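Local coordinates for foldase protein PrsA 2 (Bacillus anthracis, PDB 6VJ4) that catalyses cis-trans isomerisation of peptidyl-proline bonds and helps secreted proteins, the protective antigen among them, to fold after export from the cell, at residues A[90-101]-A[216-225]. Sequence-based numbering, arbitrary orientation.
Sequences NKAIKQSVTEKD and EEERTADPIF
I93 lies nearest T220 and K94 nearest E216, CA to CA, where helix segments 90-95 and 216-220 run at 131° between their N-to-C directions, axes 9.2 Å apart at closest approach. R219 carries most of the polar contact. Extended from CG to NE, it lays CD over one face of the F225 ring, near the rim, and brings NH1 to the C-terminal end of helix 76-95. There NH1 donates to S96 OG at 3.0 Å, close to the guanidinium plane, and more weakly to S96 O; a weak, long bond to D101 OD2 (3.3 Å) makes a salt bridge, the carboxylate turned 74° to the guanidinium. That OD2 accepts from T98 N in a capping box, completed by D101 N to T98 OG1, tying the start of helix 99-104 to the arginine. A chi1 of 76° sets S96 OG between its backbone N and carbonyl carbon, where it also donates to I93 O. I93 CG2 packs on R219 CB (3.5 Å) and the T220 hydroxyl, F225 CE1 slightly farther off. K94 runs CG and CE alongside E216 OE2, which a water links to K94 O. The contact packs helices 204-220 and 223-236 against the 76-95/99-104 junction, which leads on to strand 110-117; R212 bonds V97 O.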
loop_
_atom_site.group_PDB
_atom_site.type_symbol
_atom_site.label_atom_id
_atom_site.label_comp_id
_atom_site.label_asym_id
_atom_site.label_seq_id
_atom_site.Cartn_x
_atom_site.Cartn_y
_atom_site.Cartn_z
ATOM N N ASN A 90 18.400 -1.041 -9.193
ATOM C CA ASN A 90 19.308 -1.266 -10.305
ATOM C C ASN A 90 19.062 -2.659 -10.884
ATOM O O ASN A 90 19.073 -2.792 -12.120
ATOM C CB ASN A 90 20.782 -1.143 -9.911
ATOM C CG ASN A 90 21.231 0.286 -9.690
ATOM O OD1 ASN A 90 20.465 1.224 -9.906
ATOM N ND2 ASN A 90 22.478 0.457 -9.281
ATOM N N LYS A 91 18.866 -3.649 -10.011
ATOM C CA LYS A 91 18.624 -5.047 -10.451
ATOM C C LYS A 91 17.274 -5.113 -11.174
ATOM O O LYS A 91 17.191 -5.815 -12.206
ATOM C CB LYS A 91 18.676 -5.995 -9.247
ATOM C CG LYS A 91 18.493 -7.471 -9.568
ATOM C CD LYS A 91 18.500 -8.365 -8.342
ATOM C CE LYS A 91 18.263 -9.825 -8.671
ATOM N NZ LYS A 91 18.229 -10.669 -7.454
ATOM N N ALA A 92 16.269 -4.395 -10.663
ATOM C CA ALA A 92 14.916 -4.370 -11.272
ATOM C C ALA A 92 14.982 -3.736 -12.672
ATOM O O ALA A 92 14.319 -4.249 -13.600
ATOM C CB ALA A 92 13.971 -3.605 -10.387
ATOM N N ILE A 93 15.730 -2.645 -12.803
ATOM C CA ILE A 93 15.857 -1.948 -14.118
ATOM C C ILE A 93 16.610 -2.872 -15.082
ATOM O O ILE A 93 16.210 -2.947 -16.257
ATOM C CB ILE A 93 16.531 -0.571 -13.948
ATOM C CG1 ILE A 93 15.687 0.347 -13.058
ATOM C CG2 ILE A 93 16.808 0.072 -15.300
ATOM C CD1 ILE A 93 16.373 1.627 -12.660
ATOM N N LYS A 94 17.636 -3.567 -14.589
ATOM C CA LYS A 94 18.406 -4.497 -15.456
ATOM C C LYS A 94 17.487 -5.637 -15.911
ATOM O O LYS A 94 17.591 -6.038 -17.080
ATOM C CB LYS A 94 19.653 -5.008 -14.727
ATOM C CG LYS A 94 20.548 -5.918 -15.553
ATOM C CD LYS A 94 21.926 -6.147 -14.966
ATOM C CE LYS A 94 22.828 -6.909 -15.918
ATOM N NZ LYS A 94 24.198 -7.087 -15.380
ATOM N N GLN A 95 16.599 -6.123 -15.035
ATOM C CA GLN A 95 15.683 -7.231 -15.413
ATOM C C GLN A 95 14.521 -6.707 -16.264
ATOM O O GLN A 95 13.913 -7.527 -16.958
ATOM C CB GLN A 95 15.197 -7.975 -14.168
ATOM C CG GLN A 95 16.316 -8.753 -13.491
ATOM C CD GLN A 95 15.885 -9.493 -12.247
ATOM O OE1 GLN A 95 16.714 -9.989 -11.492
ATOM N NE2 GLN A 95 14.584 -9.587 -12.033
ATOM N N SER A 96 14.255 -5.398 -16.254
ATOM C CA SER A 96 13.140 -4.838 -17.069
ATOM C C SER A 96 13.457 -4.966 -18.567
ATOM O O SER A 96 12.527 -4.847 -19.386
ATOM C CB SER A 96 12.883 -3.393 -16.732
ATOM O OG SER A 96 13.870 -2.552 -17.317
ATOM N N VAL A 97 14.723 -5.176 -18.911
ATOM C CA VAL A 97 15.112 -5.248 -20.355
ATOM C C VAL A 97 14.898 -6.683 -20.836
ATOM O O VAL A 97 15.654 -7.587 -20.409
ATOM C CB VAL A 97 16.550 -4.758 -20.595
ATOM C CG1 VAL A 97 16.928 -4.827 -22.070
ATOM C CG2 VAL A 97 16.758 -3.343 -20.069
ATOM N N THR A 98 13.890 -6.873 -21.685
ATOM C CA THR A 98 13.529 -8.213 -22.217
ATOM C C THR A 98 14.208 -8.428 -23.570
ATOM O O THR A 98 14.634 -7.443 -24.190
ATOM C CB THR A 98 12.009 -8.345 -22.373
ATOM O OG1 THR A 98 11.613 -7.435 -23.399
ATOM C CG2 THR A 98 11.250 -8.056 -21.094
ATOM N N GLU A 99 14.300 -9.682 -24.006
ATOM C CA GLU A 99 14.885 -9.995 -25.330
ATOM C C GLU A 99 14.082 -9.235 -26.391
ATOM O O GLU A 99 14.696 -8.785 -27.367
ATOM C CB GLU A 99 14.866 -11.507 -25.580
ATOM C CG GLU A 99 15.547 -11.924 -26.880
ATOM C CD GLU A 99 17.052 -11.689 -26.949
ATOM O OE1 GLU A 99 17.669 -11.453 -25.884
ATOM O OE2 GLU A 99 17.610 -11.757 -28.069
ATOM N N LYS A 100 12.760 -9.121 -26.201
ATOM C CA LYS A 100 11.914 -8.353 -27.161
ATOM C C LYS A 100 12.363 -6.884 -27.183
ATOM O O LYS A 100 12.456 -6.307 -28.288
ATOM C CB LYS A 100 10.430 -8.439 -26.804
ATOM C CG LYS A 100 9.548 -7.466 -27.579
ATOM C CD LYS A 100 8.069 -7.777 -27.526
ATOM C CE LYS A 100 7.237 -6.738 -28.252
ATOM N NZ LYS A 100 7.668 -6.577 -29.661
ATOM N N ASP A 101 12.640 -6.304 -26.012
ATOM C CA ASP A 101 13.132 -4.902 -25.954
ATOM C C ASP A 101 14.430 -4.807 -26.764
ATOM O O ASP A 101 14.592 -3.826 -27.512
ATOM C CB ASP A 101 13.401 -4.432 -24.522
ATOM C CG ASP A 101 12.159 -4.221 -23.666
ATOM O OD1 ASP A 101 11.107 -3.884 -24.233
ATOM O OD2 ASP A 101 12.260 -4.385 -22.419
ATOM N N GLU A 216 19.949 -0.796 -20.669
ATOM C CA GLU A 216 20.130 -0.882 -19.192
ATOM C C GLU A 216 20.564 0.496 -18.680
ATOM O O GLU A 216 19.890 1.039 -17.783
ATOM C CB GLU A 216 21.174 -1.940 -18.815
ATOM C CG GLU A 216 20.711 -3.379 -18.984
ATOM C CD GLU A 216 21.801 -4.434 -18.822
ATOM O OE1 GLU A 216 22.981 -4.053 -18.703
ATOM O OE2 GLU A 216 21.472 -5.641 -18.828
ATOM N N GLU A 217 21.622 1.052 -19.277
ATOM C CA GLU A 217 22.187 2.373 -18.870
ATOM C C GLU A 217 21.141 3.491 -19.031
ATOM O O GLU A 217 20.928 4.241 -18.060
ATOM C CB GLU A 217 23.473 2.639 -19.656
ATOM C CG GLU A 217 24.586 1.654 -19.317
ATOM C CD GLU A 217 25.818 1.691 -20.207
ATOM O OE1 GLU A 217 25.801 2.422 -21.226
ATOM O OE2 GLU A 217 26.793 0.971 -19.886
ATOM N N GLU A 218 20.497 3.589 -20.198
ATOM C CA GLU A 218 19.495 4.667 -20.452
ATOM C C GLU A 218 18.346 4.583 -19.438
ATOM O O GLU A 218 17.944 5.641 -18.920
ATOM C CB GLU A 218 18.970 4.586 -21.888
ATOM C CG GLU A 218 20.008 4.963 -22.934
ATOM C CD GLU A 218 19.629 4.632 -24.370
ATOM O OE1 GLU A 218 18.674 3.851 -24.570
ATOM O OE2 GLU A 218 20.293 5.150 -25.285
ATOM N N ARG A 219 17.848 3.377 -19.150
ATOM C CA ARG A 219 16.729 3.225 -18.185
ATOM C C ARG A 219 17.199 3.533 -16.757
ATOM O O ARG A 219 16.374 4.030 -15.967
ATOM C CB ARG A 219 16.131 1.820 -18.280
ATOM C CG ARG A 219 15.356 1.579 -19.565
ATOM C CD ARG A 219 14.756 0.196 -19.625
ATOM N NE ARG A 219 13.941 0.038 -20.816
ATOM C CZ ARG A 219 13.199 -1.024 -21.084
ATOM N NH1 ARG A 219 13.156 -2.036 -20.234
ATOM N NH2 ARG A 219 12.499 -1.069 -22.206
ATOM N N THR A 220 18.463 3.235 -16.438
ATOM C CA THR A 220 19.002 3.481 -15.076
ATOM C C THR A 220 19.232 4.984 -14.875
ATOM O O THR A 220 18.969 5.472 -13.757
ATOM C CB THR A 220 20.289 2.679 -14.838
ATOM O OG1 THR A 220 19.967 1.292 -14.957
ATOM C CG2 THR A 220 20.900 2.934 -13.475
ATOM N N ALA A 221 19.700 5.680 -15.916
ATOM C CA ALA A 221 19.985 7.135 -15.828
ATOM C C ALA A 221 18.700 7.953 -16.022
ATOM O O ALA A 221 18.784 9.195 -15.963
ATOM C CB ALA A 221 21.029 7.511 -16.850
ATOM N N ASP A 222 17.559 7.285 -16.215
ATOM C CA ASP A 222 16.272 7.987 -16.458
ATOM C C ASP A 222 15.400 7.892 -15.208
ATOM O O ASP A 222 14.916 6.815 -14.871
ATOM C CB ASP A 222 15.574 7.409 -17.692
ATOM C CG ASP A 222 14.287 8.111 -18.084
ATOM O OD1 ASP A 222 13.993 9.173 -17.497
ATOM O OD2 ASP A 222 13.587 7.586 -18.982
ATOM N N PRO A 223 15.182 9.007 -14.472
ATOM C CA PRO A 223 14.332 8.986 -13.281
ATOM C C PRO A 223 12.871 8.676 -13.642
ATOM O O PRO A 223 12.231 7.961 -12.903
ATOM C CB PRO A 223 14.457 10.402 -12.693
ATOM C CG PRO A 223 15.692 10.989 -13.355
ATOM C CD PRO A 223 15.757 10.337 -14.720
ATOM N N ILE A 224 12.401 9.209 -14.776
ATOM C CA ILE A 224 11.002 8.991 -15.256
ATOM C C ILE A 224 10.735 7.483 -15.367
ATOM O O ILE A 224 9.677 7.044 -14.879
ATOM C CB ILE A 224 10.758 9.719 -16.597
ATOM C CG1 ILE A 224 11.034 11.222 -16.485
ATOM C CG2 ILE A 224 9.354 9.440 -17.122
ATOM C CD1 ILE A 224 10.907 11.976 -17.793
ATOM N N PHE A 225 11.657 6.726 -15.976
ATOM C CA PHE A 225 11.465 5.259 -16.143
ATOM C C PHE A 225 11.464 4.556 -14.779
ATOM O O PHE A 225 10.515 3.803 -14.506
ATOM C CB PHE A 225 12.547 4.645 -17.035
ATOM C CG PHE A 225 12.417 3.152 -17.195
ATOM C CD1 PHE A 225 12.942 2.288 -16.246
ATOM C CD2 PHE A 225 11.741 2.611 -18.279
ATOM C CE1 PHE A 225 12.803 0.915 -16.383
ATOM C CE2 PHE A 225 11.605 1.238 -18.414
ATOM C CZ PHE A 225 12.132 0.393 -17.464
HETATM O O HOH W 1 19.262 -6.839 -18.978
#